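PDB 2C0Z: NOVW, which epimerises a dTDP-linked 4-keto-6-deoxy sugar at C3, acting together with NovU to make the deoxysugar precursor of the aminocoumarin antibiotic novobiocin. Local coordinates for residues Leu15-Val20 and Asp96-Ser101; Pro102-Trp107 and Gly190-Tyr195; Val120-Ser123 and Gly127-Phe130; His156-Asp159 and Asp165-Thr168. One frame throughout, in Å; residues are numbered along the deposited sequence. Where two conformers were deposited one is given.

Interaction 1: Leu15-Val20 and Asp96-Ser101; sequences LGIEGV and DLRVGS. With EDO (1,2-ethanediol), chain E.
Arg98 reaches from one loop of the cupin to the other and clasps the carbonyl of Glu18, the second residue of the type II turn Ile17-Val20. Arg98 NH2 is 2.8 Å from Glu18 O, in the carbonyl plane and on a lone pair; NH1 adds a weak bond to the same oxygen. The arginine chain runs out from its own loop and then bends at chi3 (-64°), which folds the guanidinium back over Asp96. There it grips the carboxylate side-on: Arg98 NE lies 2.8 Å from Asp96 OD1, and NH2 makes a nearly straight bond to OD2. Arg98 N also donates to OD1, closing an Asx turn, and Ser101 OG and Thr103 OG1 are further partners of OD2. Ile17 CG2 packs against this ion pair, 3.5 Å from Arg98 NH2 and 3.7 Å from Asp96 OD2. The extended Glu18 side chain ends at Tyr195 OH, with OE1 also bound to a water. An ethanediol, probably from the crystallisation liquor, accepts from Gly19 N through O1 and donates from O2 to Val20 O. Both carboxylate oxygens of Asp96 accept more than one bond, so the buried guanidinium is held in orientation, and its charge should be largely balanced on the spot.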
# COMPACT_ATOMS: atom_id res chain seq x y z
N LEU A 15 -13.84 -4.29 15.60
CA LEU A 15 -14.99 -4.99 15.05
C LEU A 15 -15.44 -6.02 16.10
O LEU A 15 -14.99 -6.02 17.24
CB LEU A 15 -14.64 -5.58 13.68
CG LEU A 15 -14.33 -4.55 12.56
CD1 LEU A 15 -14.22 -5.22 11.22
CD2 LEU A 15 -15.36 -3.44 12.52
N GLY A 16 -16.36 -6.90 15.72
CA GLY A 16 -16.94 -7.82 16.68
C GLY A 16 -16.11 -9.05 17.06
O GLY A 16 -16.48 -9.80 17.96
N ILE A 17 -15.01 -9.27 16.35
CA ILE A 17 -14.08 -10.34 16.57
C ILE A 17 -12.83 -9.76 17.20
O ILE A 17 -12.23 -8.82 16.65
CB ILE A 17 -13.72 -10.99 15.24
CG1 ILE A 17 -14.96 -11.68 14.65
CG2 ILE A 17 -12.55 -11.95 15.43
CD1 ILE A 17 -14.74 -12.19 13.25
N GLU A 18 -12.45 -10.27 18.36
CA GLU A 18 -11.28 -9.79 19.09
C GLU A 18 -10.05 -9.93 18.22
O GLU A 18 -9.80 -10.98 17.65
CB GLU A 18 -11.10 -10.58 20.38
CG GLU A 18 -9.85 -10.26 21.17
CD GLU A 18 -9.60 -11.24 22.31
OE1 GLU A 18 -10.20 -12.35 22.36
OE2 GLU A 18 -8.79 -10.89 23.19
N GLY A 19 -9.27 -8.87 18.13
CA GLY A 19 -8.10 -8.86 17.28
C GLY A 19 -8.31 -8.28 15.90
O GLY A 19 -7.35 -8.21 15.10
N VAL A 20 -9.52 -7.84 15.61
CA VAL A 20 -9.87 -7.26 14.31
C VAL A 20 -10.33 -5.83 14.52
O VAL A 20 -11.15 -5.57 15.39
CB VAL A 20 -10.96 -8.04 13.53
CG1 VAL A 20 -11.21 -7.38 12.18
CG2 VAL A 20 -10.53 -9.47 13.34
N ASP A 96 -13.41 -15.73 12.24
CA ASP A 96 -12.66 -16.20 13.39
C ASP A 96 -12.48 -17.69 13.34
O ASP A 96 -13.43 -18.42 13.57
CB ASP A 96 -13.37 -15.80 14.68
CG ASP A 96 -12.50 -15.93 15.90
OD1 ASP A 96 -11.46 -16.63 15.86
OD2 ASP A 96 -12.81 -15.32 16.95
N LEU A 97 -11.25 -18.14 13.05
CA LEU A 97 -10.94 -19.57 12.90
C LEU A 97 -10.29 -20.14 14.15
O LEU A 97 -9.80 -21.28 14.13
CB LEU A 97 -10.03 -19.76 11.68
CG LEU A 97 -10.67 -19.38 10.34
CD1 LEU A 97 -9.61 -19.49 9.24
CD2 LEU A 97 -11.88 -20.24 10.03
N ARG A 98 -10.25 -19.36 15.23
CA ARG A 98 -9.50 -19.73 16.44
C ARG A 98 -10.37 -20.59 17.35
O ARG A 98 -11.29 -20.11 18.00
CB ARG A 98 -9.05 -18.50 17.17
CG ARG A 98 -8.20 -17.56 16.31
CD ARG A 98 -7.94 -16.24 16.93
NE ARG A 98 -9.19 -15.50 17.13
CZ ARG A 98 -9.29 -14.25 17.60
NH1 ARG A 98 -8.21 -13.55 17.95
NH2 ARG A 98 -10.48 -13.70 17.71
N VAL A 99 -10.09 -21.87 17.38
CA VAL A 99 -10.85 -22.80 18.19
C VAL A 99 -10.77 -22.39 19.65
O VAL A 99 -9.69 -22.19 20.22
CB VAL A 99 -10.37 -24.25 17.97
CG1 VAL A 99 -11.10 -25.20 18.87
CG2 VAL A 99 -10.54 -24.65 16.53
N GLY A 100 -11.93 -22.28 20.28
CA GLY A 100 -12.01 -21.83 21.65
C GLY A 100 -12.38 -20.38 21.81
O GLY A 100 -12.76 -19.94 22.92
N SER A 101 -12.29 -19.61 20.73
CA SER A 101 -12.63 -18.20 20.80
C SER A 101 -14.14 -18.06 20.99
O SER A 101 -14.92 -18.81 20.39
CB SER A 101 -12.27 -17.52 19.47
OG SER A 101 -12.84 -16.22 19.47
C1 EDO E . -9.99 -5.44 20.21
O1 EDO E . -9.62 -6.79 20.42
C2 EDO E . -10.05 -5.33 18.70
O2 EDO E . -11.00 -6.20 18.13
O HOH W 1 -12.19 -13.50 21.50

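Interaction 2: Pro102-Trp107 and Gly190-Tyr195; sequences PTYGCW and GLLPTY
Leu192 and Tyr195 meet Tyr104 and Pro102 where the C-terminal segment of the chain, between helix 183-188 and helix 195-198, passes the loop that joins strands 89-96 and 107-113 of the cupin sheet. Gly190 opens the segment as the C-prime residue of a Schellman motif, its positive phi turning the chain out of helix 183-188. Two residues on, Leu192 points toward the 102-107 loop and places CD1 at the edge of the Tyr104 ring, close to the ring plane. Leu192 CD1 is 3.4 Å from Tyr104 OH; it also touches CE1 of that ring, and the two side chains cross at about a right angle. A chi1 of 170° turns the Tyr104 ring away from its own backbone N, bringing it from the type II turn Thr103-Cys106 toward the C-terminal segment. Leu183 and Arg187 also touch Tyr104, and Leu192 packs further on Ala186 and on Phe72 of strand 67-73, so this end of the contact is shared with the helix and the sheet. Pro193 follows, its backbone paired with Val99. Thr194 is the N-cap of helix 195-198, its hydroxyl capping a backbone N further along. Tyr195 starts that helix and turns its ring back across the loop, its OH held by Glu18 OE1. One ring face receives Pro102 in a CH-pi contact: Pro102 CD stands 4.3 Å from the centroid of the Tyr195 ring, 22° off its normal and displaced toward CZ and CE2.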
# COMPACT_ATOMS: atom_id res chain seq x y z
N PRO A 102 -14.57 -17.07 21.77
CA PRO A 102 -16.00 -16.81 21.86
C PRO A 102 -16.68 -16.62 20.51
O PRO A 102 -17.88 -16.89 20.37
CB PRO A 102 -16.08 -15.52 22.69
CG PRO A 102 -14.83 -15.47 23.45
CD PRO A 102 -13.78 -16.15 22.61
N THR A 103 -15.93 -16.10 19.54
CA THR A 103 -16.51 -15.85 18.23
C THR A 103 -15.98 -16.83 17.18
O THR A 103 -16.06 -16.55 15.99
CB THR A 103 -16.24 -14.37 17.78
OG1 THR A 103 -14.85 -14.02 17.93
CG2 THR A 103 -17.00 -13.42 18.68
N TYR A 104 -15.51 -18.00 17.59
CA TYR A 104 -15.15 -19.04 16.65
C TYR A 104 -16.33 -19.31 15.70
O TYR A 104 -17.48 -19.45 16.12
CB TYR A 104 -14.74 -20.35 17.37
CG TYR A 104 -14.59 -21.51 16.40
CD1 TYR A 104 -13.47 -21.64 15.64
CD2 TYR A 104 -15.62 -22.42 16.19
CE1 TYR A 104 -13.34 -22.65 14.71
CE2 TYR A 104 -15.51 -23.42 15.26
CZ TYR A 104 -14.37 -23.56 14.54
OH TYR A 104 -14.26 -24.58 13.59
N GLY A 105 -16.03 -19.38 14.42
CA GLY A 105 -17.02 -19.66 13.38
C GLY A 105 -17.96 -18.53 13.05
O GLY A 105 -18.98 -18.74 12.34
N CYS A 106 -17.66 -17.35 13.58
CA CYS A 106 -18.37 -16.13 13.23
C CYS A 106 -17.60 -15.40 12.15
O CYS A 106 -16.38 -15.55 12.01
CB CYS A 106 -18.52 -15.20 14.43
SG CYS A 106 -19.41 -15.97 15.80
N TRP A 107 -18.34 -14.60 11.40
CA TRP A 107 -17.71 -13.72 10.42
C TRP A 107 -18.26 -12.30 10.48
O TRP A 107 -19.28 -12.03 11.08
CB TRP A 107 -17.86 -14.33 9.03
CG TRP A 107 -19.25 -14.40 8.50
CD1 TRP A 107 -20.14 -15.46 8.64
CD2 TRP A 107 -19.94 -13.42 7.69
NE1 TRP A 107 -21.32 -15.16 8.02
CE2 TRP A 107 -21.23 -13.93 7.42
CE3 TRP A 107 -19.60 -12.16 7.18
CZ2 TRP A 107 -22.18 -13.22 6.68
CZ3 TRP A 107 -20.56 -11.46 6.43
CH2 TRP A 107 -21.82 -11.98 6.17
N GLY A 190 -7.59 -31.22 12.89
CA GLY A 190 -6.64 -30.46 13.69
C GLY A 190 -5.90 -29.34 12.96
O GLY A 190 -4.79 -28.98 13.34
N LEU A 191 -6.52 -28.78 11.92
CA LEU A 191 -5.83 -27.87 11.01
C LEU A 191 -6.04 -26.40 11.40
O LEU A 191 -5.39 -25.50 10.86
CB LEU A 191 -6.29 -28.12 9.58
CG LEU A 191 -5.99 -29.56 9.17
CD1 LEU A 191 -6.54 -29.82 7.80
CD2 LEU A 191 -4.45 -29.82 9.17
N LEU A 192 -6.93 -26.14 12.35
CA LEU A 192 -7.24 -24.75 12.69
C LEU A 192 -6.41 -24.24 13.84
O LEU A 192 -6.01 -25.01 14.70
CB LEU A 192 -8.73 -24.60 13.01
CG LEU A 192 -9.69 -24.92 11.87
CD1 LEU A 192 -11.11 -24.67 12.30
CD2 LEU A 192 -9.36 -24.07 10.62
N PRO A 193 -6.18 -22.92 13.87
CA PRO A 193 -5.52 -22.27 14.98
C PRO A 193 -6.31 -22.43 16.28
O PRO A 193 -7.51 -22.54 16.21
CB PRO A 193 -5.52 -20.79 14.55
CG PRO A 193 -5.79 -20.78 13.12
CD PRO A 193 -6.64 -21.95 12.86
N THR A 194 -5.64 -22.41 17.44
CA THR A 194 -6.33 -22.41 18.71
C THR A 194 -6.28 -21.00 19.32
O THR A 194 -5.29 -20.29 19.22
CB THR A 194 -5.79 -23.47 19.69
OG1 THR A 194 -4.58 -23.03 20.30
CG2 THR A 194 -5.44 -24.75 18.94
N TYR A 195 -7.39 -20.59 19.92
CA TYR A 195 -7.48 -19.27 20.51
C TYR A 195 -6.42 -19.04 21.59
O TYR A 195 -5.78 -17.99 21.60
CB TYR A 195 -8.89 -19.11 21.06
CG TYR A 195 -9.20 -17.82 21.77
CD1 TYR A 195 -9.14 -16.59 21.11
CD2 TYR A 195 -9.59 -17.84 23.10
CE1 TYR A 195 -9.44 -15.42 21.76
CE2 TYR A 195 -9.89 -16.67 23.75
CZ TYR A 195 -9.81 -15.48 23.09
OH TYR A 195 -10.11 -14.34 23.79

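Interaction 3: Val120-Ser123 and Gly127-Phe130; sequences VYLS and GHGF
Leu122 and His128 meet in the interior of the RmlC-like cupin barrel, between strand 119-122 of one sheet and strand 126-132 of the other; the short connection 123-125 carries the chain across. The contact is apolar. Leu122 directs its side chain at the opposite strand, with CG lodged between the backbone N and the carbonyl carbon (chi1 51°), and its CD1 methyl faces the backbone of Gly127, Leu122 CD1 being 4.2 Å from Gly127 O. The same methyl meets the CB of His128, so the leucine flanks the base of the histidine, while CD2 approaches the imidazole obliquely. The two side chains cross at about a right angle.

Polar bonding runs to other strands. A fully trans chi1 (180°) directs the His128 imidazole toward Asp92 and Tyr141, and NE2 bonds to Asp92 of strand 89-96. His128 is a predicted substrate-binding residue, and its side chain lies about 4 Å from that of Tyr141, the likely proton donor. Leu122 similarly borders Lys81, another probable substrate-binding residue, and pairs with it through the backbone. The Asp92 bond probably fixes the orientation of the imidazole, while Leu122 packs lower down, its CD1 3.9 Å from His128 CB.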
# COMPACT_ATOMS: atom_id res chain seq x y z
N VAL A 120 -8.90 -2.71 7.15
CA VAL A 120 -9.14 -3.67 8.19
C VAL A 120 -7.84 -4.31 8.59
O VAL A 120 -7.06 -4.72 7.73
CB VAL A 120 -10.17 -4.74 7.76
CG1 VAL A 120 -10.25 -5.87 8.75
CG2 VAL A 120 -11.55 -4.14 7.60
N TYR A 121 -7.59 -4.36 9.90
CA TYR A 121 -6.47 -5.08 10.47
C TYR A 121 -7.00 -6.36 11.09
O TYR A 121 -7.96 -6.34 11.86
CB TYR A 121 -5.75 -4.26 11.52
CG TYR A 121 -4.75 -5.06 12.31
CD1 TYR A 121 -3.54 -5.45 11.73
CD2 TYR A 121 -5.00 -5.46 13.62
CE1 TYR A 121 -2.62 -6.20 12.43
CE2 TYR A 121 -4.07 -6.22 14.31
CZ TYR A 121 -2.89 -6.58 13.70
OH TYR A 121 -1.92 -7.33 14.39
N LEU A 122 -6.38 -7.46 10.74
CA LEU A 122 -6.72 -8.76 11.34
C LEU A 122 -5.50 -9.44 11.89
O LEU A 122 -4.46 -9.50 11.26
CB LEU A 122 -7.45 -9.66 10.36
CG LEU A 122 -6.86 -9.89 9.00
CD1 LEU A 122 -7.20 -11.28 8.49
CD2 LEU A 122 -7.38 -8.85 8.01
N SER A 123 -5.65 -9.91 13.12
CA SER A 123 -4.58 -10.54 13.86
C SER A 123 -4.39 -12.01 13.45
O SER A 123 -5.10 -12.56 12.61
CB SER A 123 -4.93 -10.52 15.37
OG SER A 123 -5.04 -9.22 15.89
N GLY A 127 -9.14 -15.65 9.59
CA GLY A 127 -9.23 -15.91 8.17
C GLY A 127 -9.77 -14.71 7.40
O GLY A 127 -10.47 -13.86 7.94
N HIS A 128 -9.43 -14.65 6.13
CA HIS A 128 -9.77 -13.50 5.30
C HIS A 128 -10.30 -13.97 3.96
O HIS A 128 -9.78 -14.90 3.33
CB HIS A 128 -8.55 -12.61 5.11
CG HIS A 128 -8.83 -11.41 4.27
ND1 HIS A 128 -8.29 -11.25 3.00
CD2 HIS A 128 -9.60 -10.31 4.49
CE1 HIS A 128 -8.75 -10.12 2.48
NE2 HIS A 128 -9.54 -9.54 3.36
N GLY A 129 -11.30 -13.27 3.48
CA GLY A 129 -11.81 -13.44 2.14
C GLY A 129 -12.46 -12.17 1.65
O GLY A 129 -12.67 -11.21 2.41
N PHE A 130 -12.82 -12.14 0.37
CA PHE A 130 -13.55 -11.00 -0.16
C PHE A 130 -14.24 -11.34 -1.46
O PHE A 130 -13.90 -12.32 -2.13
CB PHE A 130 -12.60 -9.82 -0.39
CG PHE A 130 -11.62 -10.03 -1.49
CD1 PHE A 130 -10.43 -10.68 -1.27
CD2 PHE A 130 -11.87 -9.51 -2.75
CE1 PHE A 130 -9.49 -10.85 -2.28
CE2 PHE A 130 -10.93 -9.67 -3.79
CZ PHE A 130 -9.74 -10.35 -3.54

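Interaction 4: His156-Asp159 and Asp165-Thr168; sequences HPLD and DWPT
Trp166 donates its indole N-H to the carbonyl of Pro157, and this bond holds together two bends of the long loop between strand 152-154 and helix 175-178. Trp166 NE1 lies 2.9 Å from Pro157 O, with a nearly straight N-H...O angle of 170°. The oxygen sits in the plane of the indole, at its edge, whereas the donor stands well above the carbonyl plane, 51° out of it. This is the tight part of the contact, made between two buried residues: Pro157 CB also rests 3.9 Å from Trp166 CZ2, on the benzo side of the bonded nitrogen. With CG anti to the carbonyl carbon (chi1 -61°), the indole is swung from its own bend of the loop toward the type I turn His156-Asp159. The Trp166 side chain packs on Val67 and Ile70 of strand 67-73, Phe91 and Val93 of strand 89-96, and Cys131. Pro157 reaches Val67 too.

The outer side is slighter. Leu158 is exposed and touches with CD2 alone, 3.8 Å from Trp166 CD1 and oblique to the ring. Its backbone N is held instead within the turn, by a 3.0 Å bond from Leu158 N to His156 ND1 in the plane of the imidazole. A buried indole whose one polar atom is spent on a turn carbonyl joins this loop to the outer face of the five-stranded sheet of the cupin fold, on strands 67-73, 89-96 and 126-132.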
# COMPACT_ATOMS: atom_id res chain seq x y z
N HIS A 156 -13.39 -23.47 2.84
CA HIS A 156 -14.27 -23.22 1.72
C HIS A 156 -15.11 -21.97 1.97
O HIS A 156 -15.77 -21.85 3.00
CB HIS A 156 -15.19 -24.40 1.48
CG HIS A 156 -15.72 -24.45 0.10
ND1 HIS A 156 -16.66 -23.57 -0.38
CD2 HIS A 156 -15.45 -25.31 -0.92
CE1 HIS A 156 -16.92 -23.85 -1.64
NE2 HIS A 156 -16.22 -24.91 -1.98
N PRO A 157 -15.07 -21.01 1.04
CA PRO A 157 -15.83 -19.77 1.27
C PRO A 157 -17.35 -19.92 1.22
O PRO A 157 -18.06 -19.03 1.68
CB PRO A 157 -15.33 -18.84 0.15
CG PRO A 157 -14.88 -19.72 -0.90
CD PRO A 157 -14.34 -20.98 -0.24
N LEU A 158 -17.84 -21.06 0.72
CA LEU A 158 -19.27 -21.37 0.77
C LEU A 158 -19.60 -22.35 1.91
O LEU A 158 -20.69 -22.95 1.93
CB LEU A 158 -19.75 -21.91 -0.59
CG LEU A 158 -19.41 -21.04 -1.81
CD1 LEU A 158 -20.04 -21.67 -3.07
CD2 LEU A 158 -19.86 -19.65 -1.65
N ASP A 159 -18.72 -22.45 2.90
CA ASP A 159 -18.94 -23.29 4.08
C ASP A 159 -20.33 -23.03 4.71
O ASP A 159 -20.74 -21.87 4.85
CB ASP A 159 -17.89 -23.01 5.14
CG ASP A 159 -18.14 -23.78 6.39
OD1 ASP A 159 -17.74 -24.95 6.42
OD2 ASP A 159 -18.80 -23.32 7.35
N ASP A 165 -22.85 -14.23 3.39
CA ASP A 165 -23.76 -13.59 2.44
C ASP A 165 -22.97 -12.81 1.37
O ASP A 165 -22.99 -11.59 1.35
CB ASP A 165 -24.71 -12.62 3.20
CG ASP A 165 -25.52 -13.31 4.32
OD1 ASP A 165 -26.27 -14.29 4.03
OD2 ASP A 165 -25.49 -12.93 5.53
N TRP A 166 -22.28 -13.54 0.50
CA TRP A 166 -21.52 -12.93 -0.60
C TRP A 166 -22.47 -12.20 -1.52
O TRP A 166 -23.48 -12.78 -1.94
CB TRP A 166 -20.80 -14.02 -1.39
CG TRP A 166 -19.80 -14.80 -0.60
CD1 TRP A 166 -19.87 -16.12 -0.29
CD2 TRP A 166 -18.56 -14.32 -0.02
NE1 TRP A 166 -18.78 -16.50 0.46
CE2 TRP A 166 -17.95 -15.43 0.63
CE3 TRP A 166 -17.90 -13.09 0.02
CZ2 TRP A 166 -16.72 -15.33 1.31
CZ3 TRP A 166 -16.66 -13.00 0.69
CH2 TRP A 166 -16.11 -14.11 1.35
N PRO A 167 -22.16 -10.95 -1.86
CA PRO A 167 -23.05 -10.14 -2.72
C PRO A 167 -22.86 -10.46 -4.19
O PRO A 167 -22.46 -9.60 -4.99
CB PRO A 167 -22.61 -8.71 -2.39
CG PRO A 167 -21.15 -8.83 -2.13
CD PRO A 167 -21.00 -10.16 -1.40
N THR A 168 -23.07 -11.73 -4.54
CA THR A 168 -23.13 -12.19 -5.92
C THR A 168 -23.93 -13.47 -5.93
O THR A 168 -23.92 -14.24 -4.96
CB THR A 168 -21.72 -12.41 -6.51
OG1 THR A 168 -21.82 -12.98 -7.83
CG2 THR A 168 -20.91 -13.43 -5.73

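Interactions 1 and 2 form one continuous patch, their centres about 7 Å apart, where the loop between strands 89-96 and 107-113 meets the 15-20 turn and the C-terminal segment; Glu18 with Tyr195 and Asp96 with Thr103 tie them. Interaction 3 lies near the centre of the chain, about 11 Å from interaction 1 between centres, and is linked to it by Gly19 O and Ser123 OG. Interaction 4, about 15 Å from interaction 3 between centres, lays Trp166 against the backbone of Gly129 and Phe130; Trp107 packing on Asp165 joins it to interaction 2. Along the chain, interactions 1, 3 and 4 follow in series, and interaction 2 encloses 3 and 4. Peripheral loops thus pack around a barrel whose interior holds the predicted substrate site.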